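PDB 5BOI: germination protein YpeB, which takes part in the germination of Bacillus spores, this chain being its C-terminal, PepSY-containing part, and may have an inhibitory role. Local coordinates for residues E122-E125 with S126-I130; I191-D194 with L195-V199. One frame throughout, in Å; residues are numbered along the deposited sequence.

Contact 1: E122-E125 with S126-I130; sequences EQTE and SGVRI. With SO4 (sulfate ion), chain B; SO4 (sulfate ion), chain C.
Thr124 OG1 is held from two sides. It accepts a bent hydrogen bond from Val128 N at 3.1 Å and donates one to O2 of a sulfate (chain B), probably from the crystallisation liquor, at 2.7 Å. A chi1 of 69° tucks the hydroxyl against the backbone on the turn side. Ser126 OG bonds the same sulfate oxygen. A valine in place of Thr124 would probably leave Val128 N without its side-chain acceptor and the sulfate with one hydroxyl fewer. The methyl, CG2, turns the other way and meets Ile130 CD1 at 3.6 Å, the two side chains roughly perpendicular. A water links Gln123 NE2, Gly127 O and Arg129 NE on another side of the loop.

The backbone closes with Gly127 N to Thr124 O and Thr124 N to Val128 O, both 2.9 Å. Farther along, Ile130 N bonds Glu122 O at 2.7 Å, almost straight (178°). Gly127 has a positive phi of 101°, where a CB would jam against the preceding carbonyl. A type I turn whose fourth position is a glycine of this kind marks a beta hairpin with a G1 beta bulge, here joining strands 115-123 and 129-130.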
loop_
_atom_site.group_PDB
_atom_site.type_symbol
_atom_site.label_atom_id
_atom_site.label_comp_id
_atom_site.label_asym_id
_atom_site.label_seq_id
_atom_site.Cartn_x
_atom_site.Cartn_y
_atom_site.Cartn_z
ATOM N N GLU A 122 6.254 2.837 2.846
ATOM C CA GLU A 122 7.543 3.346 2.437
ATOM C C GLU A 122 8.605 3.041 3.481
ATOM O O GLU A 122 8.357 3.110 4.697
ATOM C CB GLU A 122 7.477 4.849 2.190
ATOM C CG GLU A 122 8.797 5.422 1.673
ATOM C CD GLU A 122 8.812 6.928 1.661
ATOM O OE1 GLU A 122 8.007 7.533 2.401
ATOM O OE2 GLU A 122 9.630 7.506 0.915
ATOM N N GLN A 123 9.796 2.712 2.993
ATOM C CA GLN A 123 10.941 2.514 3.859
ATOM C C GLN A 123 12.003 3.572 3.493
ATOM O O GLN A 123 12.336 3.712 2.314
ATOM C CB GLN A 123 11.421 1.071 3.681
ATOM C CG GLN A 123 12.815 0.708 4.084
ATOM C CD GLN A 123 13.101 -0.741 3.730
ATOM O OE1 GLN A 123 13.378 -1.071 2.576
ATOM N NE2 GLN A 123 12.997 -1.620 4.719
ATOM N N THR A 124 12.486 4.340 4.473
ATOM C CA THR A 124 13.517 5.365 4.210
ATOM C C THR A 124 14.860 4.710 3.906
ATOM O O THR A 124 15.002 3.497 4.022
ATOM C CB THR A 124 13.736 6.336 5.399
ATOM O OG1 THR A 124 14.346 5.621 6.475
ATOM C CG2 THR A 124 12.391 6.952 5.888
ATOM N N GLU A 125 15.850 5.551 3.591
ATOM C CA GLU A 125 17.207 5.110 3.231
ATOM C C GLU A 125 17.776 4.176 4.301
ATOM O O GLU A 125 18.329 3.134 3.985
ATOM C CB GLU A 125 18.098 6.343 3.036
ATOM C CG GLU A 125 19.559 6.069 2.760
ATOM C CD GLU A 125 20.340 7.361 2.590
ATOM O OE1 GLU A 125 21.145 7.692 3.485
ATOM O OE2 GLU A 125 20.137 8.043 1.562
ATOM N N SER A 126 17.560 4.524 5.569
ATOM C CA SER A 126 18.093 3.740 6.687
ATOM C C SER A 126 17.112 2.681 7.212
ATOM O O SER A 126 17.425 1.969 8.167
ATOM C CB SER A 126 18.526 4.673 7.832
ATOM O OG SER A 126 17.406 5.273 8.482
ATOM N N GLY A 127 15.948 2.537 6.580
ATOM C CA GLY A 127 15.092 1.415 6.902
ATOM C C GLY A 127 13.930 1.766 7.818
ATOM O O GLY A 127 13.171 0.870 8.213
ATOM N N VAL A 128 13.755 3.048 8.117
ATOM C CA VAL A 128 12.598 3.454 8.939
ATOM C C VAL A 128 11.292 3.267 8.133
ATOM O O VAL A 128 11.192 3.717 6.983
ATOM C CB VAL A 128 12.716 4.914 9.417
ATOM C CG1 VAL A 128 11.514 5.272 10.313
ATOM C CG2 VAL A 128 14.034 5.144 10.182
ATOM N N ARG A 129 10.294 2.607 8.721
ATOM C CA ARG A 129 9.022 2.348 8.026
ATOM C C ARG A 129 8.046 3.505 8.229
ATOM O O ARG A 129 7.701 3.834 9.364
ATOM C CB ARG A 129 8.401 1.044 8.519
ATOM C CG ARG A 129 9.174 -0.146 7.959
ATOM C CD ARG A 129 8.894 -1.477 8.607
ATOM N NE ARG A 129 9.933 -2.420 8.192
ATOM C CZ ARG A 129 9.893 -3.732 8.394
ATOM N NH1 ARG A 129 8.858 -4.284 9.016
ATOM N NH2 ARG A 129 10.896 -4.490 7.966
ATOM N N ILE A 130 7.619 4.120 7.135
ATOM C CA ILE A 130 6.756 5.293 7.213
ATOM C C ILE A 130 5.328 4.837 6.922
ATOM O O ILE A 130 4.887 4.809 5.767
ATOM C CB ILE A 130 7.159 6.387 6.205
ATOM C CG1 ILE A 130 8.662 6.677 6.243
ATOM C CG2 ILE A 130 6.331 7.633 6.402
ATOM C CD1 ILE A 130 9.159 7.207 7.561
HETATM S S SO4 B . 16.894 8.447 6.971
HETATM O O1 SO4 B . 16.000 9.369 6.279
HETATM O O2 SO4 B . 16.122 7.377 7.590
HETATM O O3 SO4 B . 17.836 7.889 6.002
HETATM O O4 SO4 B . 17.632 9.163 8.006
HETATM S S SO4 C . 15.562 -4.551 6.152
HETATM O O1 SO4 C . 14.903 -3.462 5.432
HETATM O O2 SO4 C . 14.569 -5.328 6.887
HETATM O O3 SO4 C . 16.552 -4.016 7.089
HETATM O O4 SO4 C . 16.220 -5.427 5.179
HETATM O O HOH W 1 12.660 -1.475 7.530
#

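Contact 2: I191-D194 with L195-V199; sequences ITND and LNEEV
Ile191 and Val199 are joined by a pair of backbone hydrogen bonds. Val199 N reaches Ile191 O at 2.8 Å, and Ile191 N reaches Val199 O at 3.2 Å. Thr192 and Glu198 form the neighbouring non-hydrogen-bonded pair. Weak CA-H...O contacts add to the ladder, with Glu198 CA near Ile191 O and Thr192 CA near Glu197 O. The loop end is shut by Asn193 N to Glu197 O at 3.0 Å and Asn196 N to Asn193 O at 3.2 Å.

Across the turn, the side-chain hydrogen bonds centre on Asn193 OD1. It accepts from Leu195 N at 2.9 Å and from Glu197 N at 3.1 Å. The two donors come from opposite faces of the amide plane, and the oxygen sits between them. A chi1 of 54° folds the amide back over the turn, where OD1 can reach both. The bond to Leu195 N makes an Asx turn. This double grip should hold the amide against rotation.

Van der Waals contacts are few. Asn193 ND2 lies 3.8 Å from Val199 CG2, one side chain set crosswise to the other. Thr192 and Asn196 run side by side, with CB of the first 3.8 Å from CA of the second. Ile191 continues inward onto Phe216 and Tyr131.

The charged end of Glu198 looks outside the hairpin, to a salt bridge with Arg161.

Asn196, the fourth residue of the type I turn, takes a left-handed backbone conformation, phi 64°. That makes it the bulge residue of a type I turn with a G1 beta bulge. The motif joins strands 182-192 and 198-208, an antiparallel hairpin in the region matching the peptidase propeptide and YPEB family.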
loop_
_atom_site.group_PDB
_atom_site.type_symbol
_atom_site.label_atom_id
_atom_site.label_comp_id
_atom_site.label_asym_id
_atom_site.label_seq_id
_atom_site.Cartn_x
_atom_site.Cartn_y
_atom_site.Cartn_z
ATOM N N ILE A 191 4.478 6.485 12.752
ATOM C CA ILE A 191 3.041 6.321 12.612
ATOM C C ILE A 191 2.406 7.596 13.132
ATOM O O ILE A 191 3.096 8.470 13.699
ATOM C CB ILE A 191 2.480 5.116 13.415
ATOM C CG1 ILE A 191 2.682 5.335 14.922
ATOM C CG2 ILE A 191 3.072 3.791 12.938
ATOM C CD1 ILE A 191 1.968 4.317 15.807
ATOM N N THR A 192 1.091 7.708 12.969
ATOM C CA THR A 192 0.374 8.723 13.733
ATOM C C THR A 192 0.046 8.178 15.113
ATOM O O THR A 192 -0.079 6.969 15.298
ATOM C CB THR A 192 -0.909 9.157 13.044
ATOM O OG1 THR A 192 -1.746 8.010 12.863
ATOM C CG2 THR A 192 -0.583 9.785 11.676
ATOM N N ASN A 193 -0.059 9.065 16.099
ATOM C CA ASN A 193 -0.613 8.675 17.387
ATOM C C ASN A 193 -2.123 8.735 17.247
ATOM O O ASN A 193 -2.622 8.969 16.149
ATOM C CB ASN A 193 -0.109 9.592 18.504
ATOM C CG ASN A 193 -0.353 11.061 18.206
ATOM O OD1 ASN A 193 -1.181 11.418 17.353
ATOM N ND2 ASN A 193 0.407 11.924 18.876
ATOM N N ASP A 194 -2.862 8.570 18.339
ATOM C CA ASP A 194 -4.317 8.543 18.225
ATOM C C ASP A 194 -4.890 9.875 17.728
ATOM O O ASP A 194 -6.053 9.946 17.339
ATOM C CB ASP A 194 -4.958 8.170 19.562
ATOM C CG ASP A 194 -6.343 7.569 19.389
ATOM O OD1 ASP A 194 -6.588 6.976 18.320
ATOM O OD2 ASP A 194 -7.185 7.693 20.307
ATOM N N LEU A 195 -4.065 10.917 17.714
ATOM C CA LEU A 195 -4.535 12.251 17.356
ATOM C C LEU A 195 -3.950 12.787 16.040
ATOM O O LEU A 195 -3.863 14.002 15.844
ATOM C CB LEU A 195 -4.225 13.221 18.495
ATOM C CG LEU A 195 -5.115 13.119 19.738
ATOM C CD1 LEU A 195 -5.230 14.461 20.403
ATOM C CD2 LEU A 195 -6.498 12.560 19.419
ATOM N N ASN A 196 -3.554 11.874 15.153
ATOM C CA ASN A 196 -3.125 12.210 13.791
ATOM C C ASN A 196 -1.855 13.078 13.688
ATOM O O ASN A 196 -1.719 13.905 12.779
ATOM C CB ASN A 196 -4.274 12.899 13.046
ATOM C CG ASN A 196 -4.052 12.947 11.547
ATOM O OD1 ASN A 196 -3.883 14.019 10.966
ATOM N ND2 ASN A 196 -4.031 11.783 10.918
ATOM N N GLU A 197 -0.916 12.888 14.606
ATOM C CA GLU A 197 0.388 13.528 14.463
ATOM C C GLU A 197 1.495 12.478 14.382
ATOM O O GLU A 197 1.459 11.470 15.083
ATOM C CB GLU A 197 0.647 14.492 15.621
ATOM C CG GLU A 197 -0.272 15.709 15.652
ATOM C CD GLU A 197 0.021 16.640 16.819
ATOM O OE1 GLU A 197 -0.052 16.181 17.976
ATOM O OE2 GLU A 197 0.315 17.830 16.583
ATOM N N GLU A 198 2.485 12.720 13.533
ATOM C CA GLU A 198 3.558 11.746 13.310
ATOM C C GLU A 198 4.498 11.614 14.512
ATOM O O GLU A 198 4.999 12.598 15.057
ATOM C CB GLU A 198 4.338 12.101 12.044
ATOM C CG GLU A 198 3.470 11.928 10.790
ATOM C CD GLU A 198 4.240 11.959 9.486
ATOM O OE1 GLU A 198 5.460 12.224 9.499
ATOM O OE2 GLU A 198 3.603 11.726 8.435
ATOM N N VAL A 199 4.707 10.372 14.923
ATOM C CA VAL A 199 5.511 10.027 16.083
ATOM C C VAL A 199 6.511 8.927 15.733
ATOM O O VAL A 199 6.154 7.980 15.037
ATOM C CB VAL A 199 4.601 9.560 17.244
ATOM C CG1 VAL A 199 5.403 8.845 18.305
ATOM C CG2 VAL A 199 3.880 10.775 17.859
#

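In the fold
Contact 1 comes first along the chain and closes before contact 2 opens. Their centres are about 17 Å apart and their nearest atoms about 5 Å, so they do not touch. They belong to two successive PepSY-type regions of the chain. Each is the tight end of a beta hairpin, and both turns have the same design: a type I turn, a G1 bulge, and a first-residue side-chain oxygen that accepts from the backbone N four residues on. The hairpins meet through strand 129-130, which runs parallel to strand 182-192. Strand pairing thus ties the YpeB PepSY1 and PepSY2 region to the following PepSY region.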